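Local coordinates for protein CupA (Streptococcus pneumoniae, PDB 4F2E) that binds two copper(I) ions on a cupredoxin-like domain and probably acts as a copper chaperone in the copper resistance of this pneumococcus, at residues 72-77 with 93-98; 18-23 with 48-53; 27-32 with 37-42; 7-12 with 33-38. All blocks are in the same frame, centred on the assembly; numbering follows the deposited sequence. Where two conformers were deposited one is given.

Contact 1 (72-77 with 93-98); sequences VEITPE and GKMIVE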
# COMPACT_ATOMS: atom_id res chain seq x y z
N VAL A 72 1.48 -1.85 6.44
CA VAL A 72 2.72 -2.14 5.73
C VAL A 72 3.68 -0.98 5.96
O VAL A 72 3.35 0.17 5.69
CB VAL A 72 2.47 -2.32 4.22
CG1 VAL A 72 3.78 -2.34 3.46
CG2 VAL A 72 1.67 -3.59 3.96
N GLU A 73 4.85 -1.29 6.50
CA GLU A 73 5.86 -0.27 6.73
C GLU A 73 7.04 -0.45 5.79
O GLU A 73 7.65 -1.52 5.75
CB GLU A 73 6.32 -0.27 8.18
CG GLU A 73 5.18 -0.00 9.16
CD GLU A 73 5.65 0.03 10.59
OE1 GLU A 73 5.56 -1.02 11.27
OE2 GLU A 73 6.10 1.11 11.05
N ILE A 74 7.34 0.59 5.03
CA ILE A 74 8.49 0.61 4.14
C ILE A 74 9.12 1.99 4.18
O ILE A 74 8.46 2.97 4.54
CB ILE A 74 8.10 0.28 2.68
CG1 ILE A 74 7.06 1.28 2.16
CG2 ILE A 74 7.58 -1.15 2.57
CD1 ILE A 74 6.73 1.11 0.69
N THR A 75 10.40 2.08 3.83
CA THR A 75 11.05 3.38 3.67
C THR A 75 11.66 3.43 2.27
O THR A 75 12.76 2.94 2.05
CB THR A 75 12.14 3.61 4.73
OG1 THR A 75 11.55 3.54 6.04
CG2 THR A 75 12.77 4.99 4.55
N PRO A 76 10.93 4.02 1.32
CA PRO A 76 11.36 4.00 -0.08
C PRO A 76 12.49 4.99 -0.35
O PRO A 76 12.25 6.20 -0.38
CB PRO A 76 10.10 4.41 -0.84
CG PRO A 76 9.35 5.28 0.13
CD PRO A 76 9.63 4.71 1.49
N GLU A 77 13.69 4.48 -0.56
CA GLU A 77 14.87 5.33 -0.76
C GLU A 77 15.13 5.61 -2.23
O GLU A 77 16.07 6.34 -2.57
CB GLU A 77 16.10 4.69 -0.13
CG GLU A 77 16.10 4.70 1.38
CD GLU A 77 16.12 6.10 1.95
OE1 GLU A 77 16.38 7.06 1.18
OE2 GLU A 77 15.88 6.26 3.17
N GLY A 93 -2.33 -2.46 -7.35
CA GLY A 93 -2.17 -1.06 -7.05
C GLY A 93 -0.81 -0.59 -7.54
O GLY A 93 0.06 -1.40 -7.87
N LYS A 94 -0.63 0.73 -7.59
CA LYS A 94 0.64 1.31 -7.99
C LYS A 94 1.06 2.36 -6.99
O LYS A 94 0.25 3.19 -6.57
CB LYS A 94 0.54 1.91 -9.39
N MET A 95 2.33 2.33 -6.61
CA MET A 95 2.88 3.31 -5.70
C MET A 95 3.98 4.09 -6.39
O MET A 95 4.96 3.50 -6.86
CB MET A 95 3.42 2.62 -4.45
CG MET A 95 4.09 3.56 -3.47
SD MET A 95 4.72 2.68 -2.03
CE MET A 95 6.00 1.69 -2.79
N ILE A 96 3.82 5.40 -6.48
CA ILE A 96 4.86 6.25 -7.04
C ILE A 96 5.63 6.90 -5.91
O ILE A 96 5.03 7.44 -4.97
CB ILE A 96 4.28 7.34 -7.96
CG1 ILE A 96 3.38 6.71 -9.03
CG2 ILE A 96 5.40 8.14 -8.60
CD1 ILE A 96 4.09 5.68 -9.87
N VAL A 97 6.95 6.84 -5.98
CA VAL A 97 7.81 7.51 -5.02
C VAL A 97 8.52 8.63 -5.76
O VAL A 97 9.12 8.41 -6.81
CB VAL A 97 8.84 6.54 -4.41
CG1 VAL A 97 9.77 7.26 -3.44
CG2 VAL A 97 8.13 5.38 -3.72
N GLU A 98 8.46 9.84 -5.21
CA GLU A 98 9.04 11.00 -5.88
C GLU A 98 9.71 11.95 -4.90
O GLU A 98 9.56 11.83 -3.68
CB GLU A 98 7.97 11.74 -6.69
CG GLU A 98 6.81 12.24 -5.86
CD GLU A 98 5.72 12.89 -6.69
OE1 GLU A 98 4.96 13.71 -6.14
OE2 GLU A 98 5.63 12.58 -7.90
OXT GLU A 98 10.42 12.87 -5.31
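In the interior of the cupredoxin-like sandwich, Ile-74 at the end of strand 69-74 and Pro-76 just after it meet Met-95 and Val-97 of strand 92-97. The two segments share no hydrogen bond, and their nearest alpha carbons, those of Pro-76 and Val-97, are 7.0 Å apart, so the join is made chiefly by side chains. Ile-74 and Met-95 meet end to end: CD1 of Ile-74 lies 3.6 Å from CE of Met-95 and 3.7 Å from its SD. The extended chi1 and chi2 of the methionine carry SD to the isoleucine, and the bend at chi3 (66°) folds CE onto the same CD1. Strand 69-74 pairs with strand 37-43 while strand 92-97 pairs with strands 24-31 and 80-86, and the contact therefore spans two walls of the fold. Phe-58 touches both Ile-74 and Met-95, and Phe-82 covers Met-95 and Val-97. Further along, the proline ring crosses the valine at a slant; CB of Pro-76 is 3.6 Å from CG2 and 3.9 Å from CG1 of Val-97. CG of Pro-76 also meets both valine methyls, but from farther off, 4.0 Å from CG2 of Val-97.

Contact 2 (18-23 with 48-53); sequences VEVMGG and PCLDQI. With CU1 (copper (I) ion), chain B; CU1 (copper (I) ion), chain C.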
# COMPACT_ATOMS: atom_id res chain seq x y z
N VAL A 18 -5.49 2.75 2.80
CA VAL A 18 -6.01 2.04 1.64
C VAL A 18 -7.13 1.11 2.08
O VAL A 18 -6.93 0.26 2.94
CB VAL A 18 -4.90 1.24 0.93
CG1 VAL A 18 -5.47 0.46 -0.25
CG2 VAL A 18 -3.79 2.17 0.48
N GLU A 19 -8.31 1.28 1.49
CA GLU A 19 -9.43 0.40 1.77
C GLU A 19 -9.35 -0.82 0.88
O GLU A 19 -9.16 -0.71 -0.33
CB GLU A 19 -10.75 1.13 1.53
CG GLU A 19 -11.98 0.28 1.83
CD GLU A 19 -13.28 1.05 1.66
OE1 GLU A 19 -13.28 2.27 1.90
OE2 GLU A 19 -14.29 0.42 1.29
N VAL A 20 -9.47 -2.00 1.49
CA VAL A 20 -9.49 -3.24 0.73
C VAL A 20 -10.93 -3.65 0.50
O VAL A 20 -11.60 -4.17 1.40
CB VAL A 20 -8.72 -4.36 1.46
CG1 VAL A 20 -8.66 -5.62 0.59
CG2 VAL A 20 -7.31 -3.88 1.82
N MET A 21 -11.41 -3.38 -0.70
CA MET A 21 -12.77 -3.68 -1.09
C MET A 21 -12.80 -3.88 -2.60
O MET A 21 -12.63 -2.92 -3.36
CB MET A 21 -13.70 -2.53 -0.69
CG MET A 21 -15.14 -2.71 -1.15
SD MET A 21 -16.00 -4.01 -0.24
CE MET A 21 -16.27 -3.19 1.33
N GLY A 22 -12.97 -5.12 -3.03
CA GLY A 22 -12.96 -5.45 -4.45
C GLY A 22 -11.70 -4.93 -5.10
O GLY A 22 -11.71 -4.44 -6.23
N GLY A 23 -10.59 -5.05 -4.39
CA GLY A 23 -9.34 -4.44 -4.80
C GLY A 23 -8.93 -3.40 -3.77
O GLY A 23 -9.27 -3.53 -2.59
N PRO A 48 -11.35 -14.58 -0.26
CA PRO A 48 -10.01 -15.18 -0.13
C PRO A 48 -9.01 -14.59 -1.13
O PRO A 48 -7.81 -14.64 -0.89
CB PRO A 48 -10.27 -16.66 -0.44
CG PRO A 48 -11.70 -16.87 -0.03
CD PRO A 48 -12.40 -15.60 -0.40
N CYS A 49 -9.51 -14.02 -2.23
CA CYS A 49 -8.63 -13.37 -3.19
C CYS A 49 -7.80 -12.27 -2.53
O CYS A 49 -6.69 -11.96 -2.98
CB CYS A 49 -9.46 -12.79 -4.35
SG CYS A 49 -8.50 -12.19 -5.77
N LEU A 50 -8.33 -11.69 -1.45
CA LEU A 50 -7.70 -10.54 -0.81
C LEU A 50 -7.04 -10.86 0.54
O LEU A 50 -6.81 -9.96 1.35
CB LEU A 50 -8.73 -9.40 -0.67
CG LEU A 50 -9.23 -8.85 -2.00
CD1 LEU A 50 -10.52 -8.07 -1.83
CD2 LEU A 50 -8.16 -7.98 -2.66
N ASP A 51 -6.73 -12.13 0.75
CA ASP A 51 -6.15 -12.58 2.02
C ASP A 51 -4.76 -12.03 2.31
O ASP A 51 -4.36 -11.89 3.46
CB ASP A 51 -6.11 -14.11 2.09
CG ASP A 51 -7.45 -14.71 2.45
OD1 ASP A 51 -8.35 -13.96 2.88
OD2 ASP A 51 -7.59 -15.95 2.33
N GLN A 52 -4.00 -11.74 1.25
CA GLN A 52 -2.63 -11.27 1.42
C GLN A 52 -2.35 -9.99 0.65
O GLN A 52 -3.01 -9.70 -0.36
CB GLN A 52 -1.63 -12.35 1.01
CG GLN A 52 -1.64 -13.57 1.91
CD GLN A 52 -2.08 -14.82 1.19
OE1 GLN A 52 -1.69 -15.06 0.05
NE2 GLN A 52 -2.89 -15.63 1.86
N ILE A 53 -1.38 -9.23 1.13
CA ILE A 53 -0.89 -8.05 0.44
C ILE A 53 0.59 -8.25 0.13
O ILE A 53 1.34 -8.77 0.96
CB ILE A 53 -1.09 -6.76 1.28
CG1 ILE A 53 -0.76 -5.51 0.46
CG2 ILE A 53 -0.27 -6.80 2.56
CD1 ILE A 53 -1.65 -5.31 -0.76
CU CU1 B . -6.54 -11.55 -5.15
CU CU1 C . -7.66 -14.09 -6.62
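Apolar packing joins Val-20, at the end of strand 13-20, to Leu-50, which follows the copper ligand Cys-49. The two side chains lie alongside one another, pointing opposite ways, and CG1 of Val-20 lies 3.9 Å from CD1 and 4.0 Å from CB of Leu-50. That methyl is carried to the leucine by a chi1 of -176°, with CG1 opposite the backbone nitrogen. Backbone packing adds to this: CD1 of Leu-50 stands 4.0 Å from N of Gly-23, in the turn after the strand, where Met-21 N is hydrogen-bonded to Gly-23 O. Tyr-24 and Met-91 also touch Leu-50.

Metal coordination belongs to the neighbouring residue. SG of Cys-49 bridges the two copper(I) ions, 2.2 Å from the copper of chain B and 2.2 Å from that of chain C, while its carbonyl O is 2.2 Å from the chain B ion. Cys-86 completes the first site; Met-88 and Met-90 contribute to the second. A bridging cysteine sulfur, joined by a second at one ion and by thioethers at the other, makes a largely soft site suited to copper(I), one carbonyl O excepted; Leu-50 ties the copper-binding segment around Cys-49 to the apolar interior.

Contact 3 (27-32 with 37-42); sequences ELIVLK and ARIVFD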
# COMPACT_ATOMS: atom_id res chain seq x y z
N GLU A 27 -6.01 3.05 -5.47
CA GLU A 27 -5.08 2.07 -6.03
C GLU A 27 -3.89 2.76 -6.69
O GLU A 27 -3.04 2.12 -7.31
CB GLU A 27 -5.78 1.15 -7.03
CG GLU A 27 -6.31 1.87 -8.26
CD GLU A 27 -7.05 0.93 -9.20
OE1 GLU A 27 -7.52 -0.13 -8.75
OE2 GLU A 27 -7.16 1.27 -10.40
N LEU A 28 -3.86 4.09 -6.58
CA LEU A 28 -2.73 4.89 -7.01
C LEU A 28 -2.32 5.75 -5.82
O LEU A 28 -3.11 6.58 -5.36
CB LEU A 28 -3.10 5.79 -8.19
CG LEU A 28 -3.39 5.13 -9.54
CD1 LEU A 28 -3.86 6.17 -10.54
CD2 LEU A 28 -2.17 4.40 -10.06
N ILE A 29 -1.12 5.54 -5.32
CA ILE A 29 -0.64 6.30 -4.17
C ILE A 29 0.72 6.92 -4.44
O ILE A 29 1.52 6.38 -5.21
CB ILE A 29 -0.60 5.43 -2.89
CG1 ILE A 29 0.40 4.28 -3.03
CG2 ILE A 29 -1.99 4.89 -2.58
CD1 ILE A 29 0.49 3.41 -1.79
N VAL A 30 0.98 8.06 -3.81
CA VAL A 30 2.19 8.82 -4.07
C VAL A 30 2.91 9.13 -2.77
O VAL A 30 2.36 9.78 -1.88
CB VAL A 30 1.88 10.13 -4.83
CG1 VAL A 30 3.17 10.87 -5.14
CG2 VAL A 30 1.11 9.84 -6.11
N LEU A 31 4.15 8.66 -2.66
CA LEU A 31 4.95 8.82 -1.45
C LEU A 31 6.20 9.66 -1.70
O LEU A 31 6.70 9.73 -2.83
CB LEU A 31 5.36 7.46 -0.90
CG LEU A 31 4.37 6.75 0.03
CD1 LEU A 31 3.02 6.56 -0.64
CD2 LEU A 31 4.94 5.41 0.47
N LYS A 32 6.70 10.28 -0.64
CA LYS A 32 7.94 11.04 -0.70
C LYS A 32 9.14 10.12 -0.49
O LYS A 32 9.16 9.30 0.43
CB LYS A 32 7.96 12.14 0.35
CG LYS A 32 7.12 13.36 0.02
CD LYS A 32 7.43 14.49 1.00
CE LYS A 32 6.61 15.73 0.70
NZ LYS A 32 6.90 16.28 -0.65
N ALA A 37 7.35 5.15 5.76
CA ALA A 37 5.94 5.14 5.36
C ALA A 37 5.11 4.11 6.11
O ALA A 37 5.58 3.02 6.45
CB ALA A 37 5.83 4.91 3.85
N ARG A 38 3.86 4.50 6.37
CA ARG A 38 2.83 3.62 6.90
C ARG A 38 1.73 3.54 5.86
O ARG A 38 1.07 4.54 5.57
CB ARG A 38 2.26 4.18 8.20
CG ARG A 38 3.17 4.09 9.40
CD ARG A 38 2.64 4.93 10.56
NE ARG A 38 1.20 4.77 10.77
CZ ARG A 38 0.65 3.75 11.43
NH1 ARG A 38 1.41 2.79 11.93
NH2 ARG A 38 -0.67 3.70 11.57
N ILE A 39 1.54 2.36 5.28
CA ILE A 39 0.45 2.14 4.35
C ILE A 39 -0.56 1.27 5.07
O ILE A 39 -0.33 0.08 5.29
CB ILE A 39 0.95 1.50 3.04
CG1 ILE A 39 2.15 2.28 2.50
CG2 ILE A 39 -0.16 1.46 2.01
CD1 ILE A 39 2.83 1.64 1.31
N VAL A 40 -1.66 1.88 5.47
CA VAL A 40 -2.61 1.25 6.37
C VAL A 40 -3.74 0.61 5.58
O VAL A 40 -4.59 1.30 5.02
CB VAL A 40 -3.20 2.27 7.36
CG1 VAL A 40 -4.09 1.57 8.37
CG2 VAL A 40 -2.07 3.03 8.05
N PHE A 41 -3.74 -0.72 5.53
CA PHE A 41 -4.78 -1.46 4.82
C PHE A 41 -5.93 -1.80 5.74
O PHE A 41 -5.76 -2.51 6.73
CB PHE A 41 -4.20 -2.73 4.19
CG PHE A 41 -3.28 -2.45 3.03
CD1 PHE A 41 -1.94 -2.17 3.24
CD2 PHE A 41 -3.77 -2.46 1.73
CE1 PHE A 41 -1.10 -1.90 2.18
CE2 PHE A 41 -2.93 -2.19 0.67
CZ PHE A 41 -1.60 -1.92 0.89
N ASP A 42 -7.11 -1.28 5.41
CA ASP A 42 -8.30 -1.56 6.18
C ASP A 42 -9.14 -2.55 5.40
O ASP A 42 -9.71 -2.20 4.36
CB ASP A 42 -9.08 -0.27 6.42
CG ASP A 42 -10.26 -0.46 7.34
OD1 ASP A 42 -10.27 -1.45 8.10
OD2 ASP A 42 -11.18 0.38 7.31
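Leu-31 and Ile-39 have the most surface buried here, projecting from strands 24-31 and 37-43 into the cupredoxin-like sandwich and touching diagonally. The short axes of 28-31 and 37-42 approach to 10.0 Å and run nearly antiparallel, at 162°, yet no hydrogen bond links them. That is too wide for neighbours in one sheet and fits side chains meeting between layers.

Leu-31 uses its CD2 branch: this methyl is 3.5 Å from CB of Ala-37 and 4.4 Å from CD1 of Ile-39. Its CG lies opposite the carbonyl carbon, with chi1 at -85°, and chi2 (56°, to CD1) leaves CD2 extended away from CA and pointing at Ala-37. The alpha carbons of Leu-31 and Ala-37 are 7.8 Å apart, against 9.5 Å for those of Ile-29 and Ile-39, consistent with the short alanine side chain.

Ile-39 reaches back with CD1, at the end of an extended chi2, and meets CD1 of Ile-29 at 4.3 Å. Met-95 of strand 92-97 touches Ile-29, Leu-31 and Ile-39 alike. Across the two segments every touching group is an aliphatic methyl, so the contact is held by dispersion and the exclusion of water, with directional bonding left to each strand's neighbours.

Contact 4 (7-12 with 33-38); sequences AQQKNG and KSVPAR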
# COMPACT_ATOMS: atom_id res chain seq x y z
N ALA A 7 0.46 10.60 0.29
CA ALA A 7 0.51 10.29 1.71
C ALA A 7 0.50 11.59 2.50
O ALA A 7 0.86 12.65 1.98
CB ALA A 7 1.76 9.48 2.03
N GLN A 8 0.07 11.50 3.75
CA GLN A 8 0.12 12.64 4.66
C GLN A 8 1.45 12.63 5.40
O GLN A 8 1.82 11.61 5.99
CB GLN A 8 -1.03 12.56 5.67
CG GLN A 8 -1.05 13.69 6.68
CD GLN A 8 -2.09 13.49 7.77
OE1 GLN A 8 -2.66 12.40 7.91
NE2 GLN A 8 -2.33 14.53 8.56
N GLN A 9 2.16 13.75 5.37
CA GLN A 9 3.42 13.88 6.09
C GLN A 9 3.18 14.30 7.53
O GLN A 9 2.48 15.29 7.77
CB GLN A 9 4.32 14.91 5.40
CG GLN A 9 4.52 14.67 3.91
CD GLN A 9 5.20 13.35 3.63
OE1 GLN A 9 6.13 12.95 4.34
NE2 GLN A 9 4.73 12.65 2.60
N LYS A 10 3.75 13.57 8.48
CA LYS A 10 3.62 13.93 9.90
C LYS A 10 4.50 13.13 10.85
O LYS A 10 4.69 11.92 10.67
CB LYS A 10 2.15 13.84 10.35
CG LYS A 10 1.52 12.47 10.16
CD LYS A 10 0.08 12.46 10.66
CE LYS A 10 -0.64 11.20 10.24
NZ LYS A 10 -2.06 11.19 10.72
N ASN A 11 5.02 13.82 11.86
CA ASN A 11 5.82 13.21 12.93
C ASN A 11 6.92 12.25 12.50
O ASN A 11 7.10 11.18 13.09
CB ASN A 11 4.91 12.55 13.98
CG ASN A 11 4.11 13.56 14.77
OD1 ASN A 11 2.89 13.52 14.79
ND2 ASN A 11 4.81 14.48 15.44
N GLY A 12 7.67 12.64 11.47
CA GLY A 12 8.82 11.87 11.02
C GLY A 12 8.47 10.68 10.15
O GLY A 12 9.32 9.83 9.88
N LYS A 33 10.15 10.28 -1.34
CA LYS A 33 11.38 9.52 -1.21
C LYS A 33 12.03 9.73 0.16
O LYS A 33 12.08 10.85 0.68
CB LYS A 33 12.35 9.92 -2.33
CG LYS A 33 13.69 9.21 -2.28
CD LYS A 33 14.59 9.69 -3.41
CE LYS A 33 16.04 9.30 -3.18
NZ LYS A 33 16.93 9.77 -4.27
N SER A 34 12.51 8.63 0.75
CA SER A 34 13.34 8.67 1.96
C SER A 34 12.59 8.90 3.27
O SER A 34 13.22 9.00 4.33
CB SER A 34 14.47 9.69 1.81
OG SER A 34 15.29 9.40 0.69
N VAL A 35 11.27 9.00 3.21
CA VAL A 35 10.48 9.20 4.42
C VAL A 35 9.80 7.89 4.82
O VAL A 35 9.09 7.29 4.02
CB VAL A 35 9.41 10.28 4.21
CG1 VAL A 35 8.56 10.44 5.46
CG2 VAL A 35 10.06 11.61 3.85
N PRO A 36 10.03 7.44 6.07
CA PRO A 36 9.40 6.19 6.53
C PRO A 36 7.90 6.23 6.30
O PRO A 36 7.26 7.23 6.62
CB PRO A 36 9.73 6.18 8.02
CG PRO A 36 10.99 6.97 8.13
CD PRO A 36 10.87 8.06 7.10
N ALA A 37 7.35 5.15 5.76
CA ALA A 37 5.94 5.14 5.36
C ALA A 37 5.11 4.11 6.11
O ALA A 37 5.58 3.02 6.45
CB ALA A 37 5.83 4.91 3.85
N ARG A 38 3.86 4.50 6.37
CA ARG A 38 2.83 3.62 6.90
C ARG A 38 1.73 3.54 5.86
O ARG A 38 1.07 4.54 5.57
CB ARG A 38 2.26 4.18 8.20
CG ARG A 38 3.17 4.09 9.40
CD ARG A 38 2.64 4.93 10.56
NE ARG A 38 1.20 4.77 10.77
CZ ARG A 38 0.65 3.75 11.43
NH1 ARG A 38 1.41 2.79 11.93
NH2 ARG A 38 -0.67 3.70 11.57
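Gln-9 touches Val-35 and Gly-12 touches Pro-36 at the surface edge of the cupredoxin-like domain, where the turn between strands 5-10 and 13-20 passes the chain entering strand 37-43. From CB, the Gln-9 side chain first sets CG opposite the carbonyl carbon (chi1 -53°), then folds at chi2 (-62°). CB, CG and CD make no approach within 4.2 Å of segment 33-38; it is the amide end that arrives. There OE1 faces the valine and stands 3.7 Å from CG1 and 4.2 Å from CG2 of Val-35, an oxygen against two methyls and no hydrogen bond. NE2, the other arm of the amide, packs against CG of Lys-32 and is hydrogen-bonded to OE1 of Gln-14, which should restrict rotation of the amide.

Gln-14 lies on strand 13-20, the partner of strand 5-10 in an antiparallel hairpin, and its own NE2 binds the carbonyl oxygen of Val-35. One glutamine thus links both sides: its amide takes a bond from Gln-9 and gives one to the backbone beside the valine that Gln-9 touches. Beyond the strand end, Gly-12 has a positive phi of 80°, and its carbonyl oxygen rests against the ring of Pro-36, O of Gly-12 lying 3.6 Å from CD and 3.7 Å from CG. CB of Pro-36 is farther from that oxygen, at 4.1 Å.

Overall arrangement
Contacts 1 and 3 have centres about 7 Å apart and share the interior of the sandwich, joined by probable backbone hydrogen bonds from Ala-37 N to Ile-74 O (2.7 Å) and from Leu-31 N to Ile-96 O (2.8 Å). Contact 4 lies on the surface about 10 Å from each of their centres; it shares Ala-37 and Arg-38 with contact 3. The copper ions sit at contact 2, its centre about 18 Å from that of contact 1 and 23 Å from that of contact 4, across the chain's centre from both. Contacts 2 and 3, centres about 14 Å apart, join through a probable hydrogen bond from Val-18 N to Val-40 O (2.8 Å) and through Phe-41, which packs on Val-18 and Ile-53.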